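Secreted protein (Streptomyces lividans TK24, PDB 5LXZ) probably acts as a copper-radical oxidase of the galactose oxidase type (AA5), binding copper in a protein with a Kelch-type propeller. Local coordinates at residues M343-M348 with S380-I385; N353-P358 with M366-G371. The protein carries 1 engineered substitution. One frame throughout, in Å; residues are numbered along the deposited sequence.

Contact 1: M343-M348 with S380-I385; sequences MSDANM and SEKTRI
Arg-384 grips three backbone carbonyls of the loop 343-348 with a single guanidinium group, whose edge the bends at chi2 (79°) and chi3 turn to the loop. Arg-384 NE gives an almost straight bond (171°) to Ser-344 O at 2.9 Å, while Arg-384 NH2 is shared between Asp-345 O at 3.1 Å and Met-348 O at 3.2 Å; Arg-384 NH1 gives a hydrogen bond to Gly-369 O, just past strand 364-368. The three loop oxygens lie near the guanidinium plane, and Ser-380 OG lies over one of its faces, toward the rim. Asp-345 O also closes the type I turn, accepting from Met-348 N from the opposite face. Met-343 SD approaches Arg-384 NE obliquely at 3.4 Å. Replaced by alanine, Arg-384 would probably leave the three oxygens without these donors and the loop less firmly tied to the strand. Asp-345 OD2 takes a bond from Ser-380 OG on its anti side, at 2.6 Å, and a water links it to Glu-381 N. Ser-380 OG itself accepts from Lys-382 N, an ST turn. Lys-382 passes its extended chain beside Ser-344 CB to a salt bridge with Asp-397. The loop from strand 337-339 thereby packs against strand 383-387, flanked by strands 364-368 and 395-397.

Contact 2: N353-P358 with M366-G371; sequences NTVLLP and MVIGGG
Asn-353, whose backbone bonds both ways with Ile-368, carries the one flat side chain of the pair, a carboxamide used at its edge. Asn-353 OD1 accepts from Thr-354 N at 2.8 Å, in the amide plane and on a lone pair, though the bond is bent (132° at the hydrogen), and ND2 gives to Pro-408 O. The Asn-353 side chain also touches Ala-410 of strand 409-412, in the next blade, and Val-549 of a loop; its end leads away from the hairpin partner.

The backbones of 353-356 and 366-368 run antiparallel at 158°. Asn-353 N meets Ile-368 O at 3.0 Å. Ile-368 N returns to Asn-353 O at 2.8 Å. Two residues on, Val-355 N reaches Met-366 O at 2.9 Å, and Met-366 N reaches Val-355 O at 2.8 Å. Between these two hydrogen-bonded pairs sits the non-hydrogen-bonded pair of Thr-354 and Val-367, where CA-H groups lean on the carbonyl oxygens of Met-366 and Asn-353.

On the sheet face of Thr-354 the two side chains stand side by side, Thr-354 OG1 at 4.1 Å from Val-367 CG2. With chi1 at -51° the hydroxyl lies beside its own backbone N, and it shares a hydrogen bond with Ser-312 OG. The face of Val-355 and Ile-368 is apolar, Val-355 CG2 meeting Ile-368 CD1 at 4.4 Å; beside it Leu-357 CD2 packs on Met-366 CB at 4.0 Å, the two side chains crossing obliquely. Ala-410 and Ile-412 of strand 409-412 and Val-420 of strand 418-421, in the next blade, pack against it.

The chemistry is therefore divided: main-chain bonds fix the register of this hairpin in a four-stranded propeller blade, apolar branches bind it to the next blade, and the buried polar groups of Asn-353 and Thr-354 find partners close by.

In the fold
Contact 2 lies in the blade, and contact 1 joins the blade's third strand to the loop that enters it; their centres are about 9 Å apart. Strand 364-368 is shared ground: it pairs with 353-356 on one flank and with 383-387 on the other. The glycine run after it ties the two together, since Arg-384 NH1 lies 2.7 Å from Gly-369 O and Ser-380 N lies 2.9 Å from Gly-370 O, both probable hydrogen bonds. Ile-385 CD1 also packs on Met-366 CE at 3.6 Å. Contact 2 is the deeper, its Asn-353 side chain about 14 Å from a bound copper ion. That side chain touches Val-549; the preceding residue, His-548, is a ligand of one copper site. Neither contact supplies a ligand.

Contact 1: M343-M348 with S380-I385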
loop_
_atom_site.group_PDB
_atom_site.type_symbol
_atom_site.label_atom_id
_atom_site.label_comp_id
_atom_site.label_asym_id
_atom_site.label_seq_id
_atom_site.Cartn_x
_atom_site.Cartn_y
_atom_site.Cartn_z
ATOM N N MET A 343 -7.333 -18.274 6.374
ATOM C CA MET A 343 -6.426 -17.252 6.856
ATOM C C MET A 343 -6.248 -17.284 8.394
ATOM O O MET A 343 -7.185 -16.989 9.126
ATOM C CB MET A 343 -6.904 -15.859 6.436
ATOM C CG MET A 343 -6.050 -14.721 6.976
ATOM S SD MET A 343 -4.417 -14.561 6.261
ATOM C CE MET A 343 -4.867 -13.909 4.626
ATOM N N SER A 344 -5.034 -17.589 8.831
ATOM C CA SER A 344 -4.668 -17.420 10.234
ATOM C C SER A 344 -4.572 -15.974 10.575
ATOM O O SER A 344 -4.197 -15.163 9.718
ATOM C CB SER A 344 -3.371 -18.081 10.541
ATOM O OG SER A 344 -3.535 -19.485 10.459
ATOM N N ASP A 345 -4.866 -15.581 11.818
ATOM C CA ASP A 345 -4.729 -14.153 12.221
ATOM C C ASP A 345 -5.541 -13.281 11.274
ATOM O O ASP A 345 -5.072 -12.249 10.799
ATOM C CB ASP A 345 -3.262 -13.702 12.340
ATOM C CG ASP A 345 -2.538 -14.405 13.474
ATOM O OD1 ASP A 345 -3.266 -14.875 14.385
ATOM O OD2 ASP A 345 -1.313 -14.402 13.469
ATOM N N ALA A 346 -6.782 -13.709 10.993
ATOM C CA ALA A 346 -7.658 -12.946 10.116
ATOM C C ALA A 346 -8.089 -11.627 10.755
ATOM O O ALA A 346 -8.542 -10.706 10.069
ATOM C CB ALA A 346 -8.845 -13.778 9.728
ATOM N N ASN A 347 -7.892 -11.521 12.071
ATOM C CA ASN A 347 -8.068 -10.319 12.831
ATOM C C ASN A 347 -6.848 -9.400 12.875
ATOM O O ASN A 347 -6.854 -8.392 13.576
ATOM C CB ASN A 347 -8.516 -10.689 14.255
ATOM C CG ASN A 347 -7.493 -11.539 15.007
ATOM O OD1 ASN A 347 -6.693 -12.261 14.438
ATOM N ND2 ASN A 347 -7.534 -11.424 16.333
ATOM N N MET A 348 -5.796 -9.769 12.123
ATOM C CA MET A 348 -4.506 -9.038 12.088
ATOM C C MET A 348 -4.068 -8.889 10.655
ATOM O O MET A 348 -2.944 -9.273 10.315
ATOM C CB MET A 348 -3.433 -9.732 12.905
ATOM C CG MET A 348 -3.892 -9.992 14.316
ATOM S SD MET A 348 -2.504 -10.675 15.272
ATOM C CE MET A 348 -3.345 -11.702 16.455
ATOM N N SER A 380 0.792 -9.946 14.265
ATOM C CA SER A 380 0.923 -11.306 13.778
ATOM C C SER A 380 2.361 -11.646 13.408
ATOM O O SER A 380 3.034 -10.859 12.740
ATOM C CB SER A 380 0.079 -11.498 12.517
ATOM O OG SER A 380 0.183 -12.806 12.028
ATOM N N GLU A 381 2.838 -12.805 13.825
ATOM C CA GLU A 381 4.098 -13.315 13.365
ATOM C C GLU A 381 3.959 -14.271 12.172
ATOM O O GLU A 381 4.945 -14.849 11.716
ATOM C CB GLU A 381 4.866 -13.995 14.520
ATOM C CG GLU A 381 4.232 -15.282 14.968
ATOM C CD GLU A 381 4.910 -15.843 16.214
ATOM O OE1 GLU A 381 5.289 -15.072 17.124
ATOM O OE2 GLU A 381 5.059 -17.063 16.214
ATOM N N LYS A 382 2.753 -14.449 11.641
ATOM C CA LYS A 382 2.523 -15.455 10.633
ATOM C C LYS A 382 2.701 -14.975 9.215
ATOM O O LYS A 382 2.459 -13.783 8.885
ATOM C CB LYS A 382 1.145 -16.091 10.800
ATOM C CG LYS A 382 1.118 -16.892 12.102
ATOM C CD LYS A 382 -0.165 -17.656 12.317
ATOM C CE LYS A 382 0.046 -18.676 13.455
ATOM N NZ LYS A 382 -1.011 -19.700 13.388
ATOM N N THR A 383 3.072 -15.932 8.383
ATOM C CA THR A 383 2.842 -15.856 6.959
ATOM C C THR A 383 1.736 -16.792 6.585
ATOM O O THR A 383 1.575 -17.867 7.179
ATOM C CB THR A 383 4.085 -16.119 6.085
ATOM O OG1 THR A 383 4.518 -17.452 6.234
ATOM C CG2 THR A 383 5.177 -15.161 6.446
ATOM N N ARG A 384 0.950 -16.397 5.592
ATOM C CA ARG A 384 -0.182 -17.210 5.135
ATOM C C ARG A 384 -0.099 -17.257 3.627
ATOM O O ARG A 384 -0.006 -16.205 3.013
ATOM C CB ARG A 384 -1.505 -16.664 5.627
ATOM C CG ARG A 384 -1.577 -16.374 7.127
ATOM C CD ARG A 384 -0.909 -15.064 7.534
ATOM N NE ARG A 384 -1.738 -14.245 8.410
ATOM C CZ ARG A 384 -1.445 -12.995 8.710
ATOM N NH1 ARG A 384 -0.290 -12.476 8.326
ATOM N NH2 ARG A 384 -2.310 -12.235 9.383
ATOM N N ILE A 385 -0.192 -18.439 3.035
ATOM C CA ILE A 385 0.042 -18.611 1.617
ATOM C C ILE A 385 -1.184 -19.227 0.990
ATOM O O ILE A 385 -1.672 -20.249 1.500
ATOM C CB ILE A 385 1.244 -19.507 1.369
ATOM C CG1 ILE A 385 2.497 -18.908 1.999
ATOM C CG2 ILE A 385 1.415 -19.707 -0.118
ATOM C CD1 ILE A 385 3.721 -19.795 1.989
HETATM O O HOH W 1 0.820 -14.620 15.133
#

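Contact 2: N353-P358 with M366-G371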
loop_
_atom_site.group_PDB
_atom_site.type_symbol
_atom_site.label_atom_id
_atom_site.label_comp_id
_atom_site.label_asym_id
_atom_site.label_seq_id
_atom_site.Cartn_x
_atom_site.Cartn_y
_atom_site.Cartn_z
ATOM N N ASN A 353 1.760 -7.153 4.783
ATOM C CA ASN A 353 2.217 -7.067 3.419
ATOM C C ASN A 353 1.669 -8.250 2.649
ATOM O O ASN A 353 1.305 -9.294 3.231
ATOM C CB ASN A 353 3.750 -6.927 3.363
ATOM C CG ASN A 353 4.209 -6.101 2.192
ATOM O OD1 ASN A 353 3.668 -6.269 1.078
ATOM N ND2 ASN A 353 5.118 -5.195 2.390
ATOM N N THR A 354 1.646 -8.127 1.320
ATOM C CA THR A 354 1.192 -9.165 0.423
ATOM C C THR A 354 2.157 -9.219 -0.742
ATOM O O THR A 354 2.478 -8.160 -1.300
ATOM C CB THR A 354 -0.184 -8.859 -0.166
ATOM O OG1 THR A 354 -1.107 -8.530 0.881
ATOM C CG2 THR A 354 -0.701 -10.032 -0.952
ATOM N N VAL A 355 2.537 -10.425 -1.132
ATOM C CA VAL A 355 3.412 -10.645 -2.290
ATOM C C VAL A 355 2.863 -11.758 -3.127
ATOM O O VAL A 355 2.484 -12.812 -2.586
ATOM C CB VAL A 355 4.852 -11.021 -1.822
ATOM C CG1 VAL A 355 5.752 -11.302 -2.985
ATOM C CG2 VAL A 355 5.461 -9.884 -1.025
ATOM N N LEU A 356 2.868 -11.539 -4.443
ATOM C CA LEU A 356 2.672 -12.607 -5.423
ATOM C C LEU A 356 4.033 -13.281 -5.554
ATOM O O LEU A 356 4.974 -12.657 -6.043
ATOM C CB LEU A 356 2.155 -12.052 -6.733
ATOM C CG LEU A 356 2.066 -13.017 -7.906
ATOM C CD1 LEU A 356 1.362 -14.307 -7.568
ATOM C CD2 LEU A 356 1.361 -12.311 -9.035
ATOM N N LEU A 357 4.175 -14.465 -4.979
ATOM C CA LEU A 357 5.473 -15.107 -4.917
ATOM C C LEU A 357 6.037 -15.410 -6.276
ATOM O O LEU A 357 5.297 -15.654 -7.222
ATOM C CB LEU A 357 5.414 -16.401 -4.115
ATOM C CG LEU A 357 5.022 -16.243 -2.654
ATOM C CD1 LEU A 357 4.788 -17.627 -2.049
ATOM C CD2 LEU A 357 6.087 -15.504 -1.870
ATOM N N PRO A 358 7.377 -15.405 -6.377
ATOM C CA PRO A 358 8.025 -15.751 -7.626
ATOM C C PRO A 358 8.035 -17.269 -7.813
ATOM O O PRO A 358 8.240 -17.979 -6.821
ATOM C CB PRO A 358 9.434 -15.179 -7.444
ATOM C CG PRO A 358 9.683 -15.151 -6.011
ATOM C CD PRO A 358 8.341 -14.994 -5.339
ATOM N N MET A 366 1.382 -14.605 -0.695
ATOM C CA MET A 366 1.762 -14.652 0.711
ATOM C C MET A 366 1.398 -13.356 1.391
ATOM O O MET A 366 1.708 -12.272 0.898
ATOM C CB MET A 366 3.232 -14.932 0.845
ATOM C CG MET A 366 3.682 -14.952 2.294
ATOM S SD MET A 366 5.481 -15.001 2.508
ATOM C CE MET A 366 5.586 -16.713 2.367
ATOM N N VAL A 367 0.691 -13.466 2.519
ATOM C CA VAL A 367 0.347 -12.379 3.406
ATOM C C VAL A 367 1.236 -12.485 4.663
ATOM O O VAL A 367 1.396 -13.584 5.195
ATOM C CB VAL A 367 -1.139 -12.419 3.759
ATOM C CG1 VAL A 367 -1.450 -11.409 4.806
ATOM C CG2 VAL A 367 -2.015 -12.203 2.534
ATOM N N ILE A 368 1.857 -11.387 5.012
ATOM C CA ILE A 368 2.927 -11.376 5.982
ATOM C C ILE A 368 2.605 -10.399 7.101
ATOM O O ILE A 368 2.414 -9.216 6.863
ATOM C CB ILE A 368 4.260 -10.915 5.324
ATOM C CG1 ILE A 368 4.564 -11.706 4.080
ATOM C CG2 ILE A 368 5.418 -10.987 6.307
ATOM C CD1 ILE A 368 5.591 -11.098 3.169
ATOM N N GLY A 369 2.604 -10.875 8.335
ATOM C CA GLY A 369 2.471 -10.037 9.489
ATOM C C GLY A 369 1.100 -9.362 9.556
ATOM O O GLY A 369 0.112 -9.947 9.111
ATOM N N GLY A 370 1.083 -8.133 10.063
ATOM C CA GLY A 370 -0.136 -7.407 10.289
ATOM C C GLY A 370 -0.429 -7.171 11.742
ATOM O O GLY A 370 0.258 -7.664 12.628
ATOM N N GLY A 371 -1.419 -6.342 11.968
ATOM C CA GLY A 371 -1.878 -6.047 13.299
ATOM C C GLY A 371 -3.364 -5.921 13.412
ATOM O O GLY A 371 -4.105 -5.946 12.434
#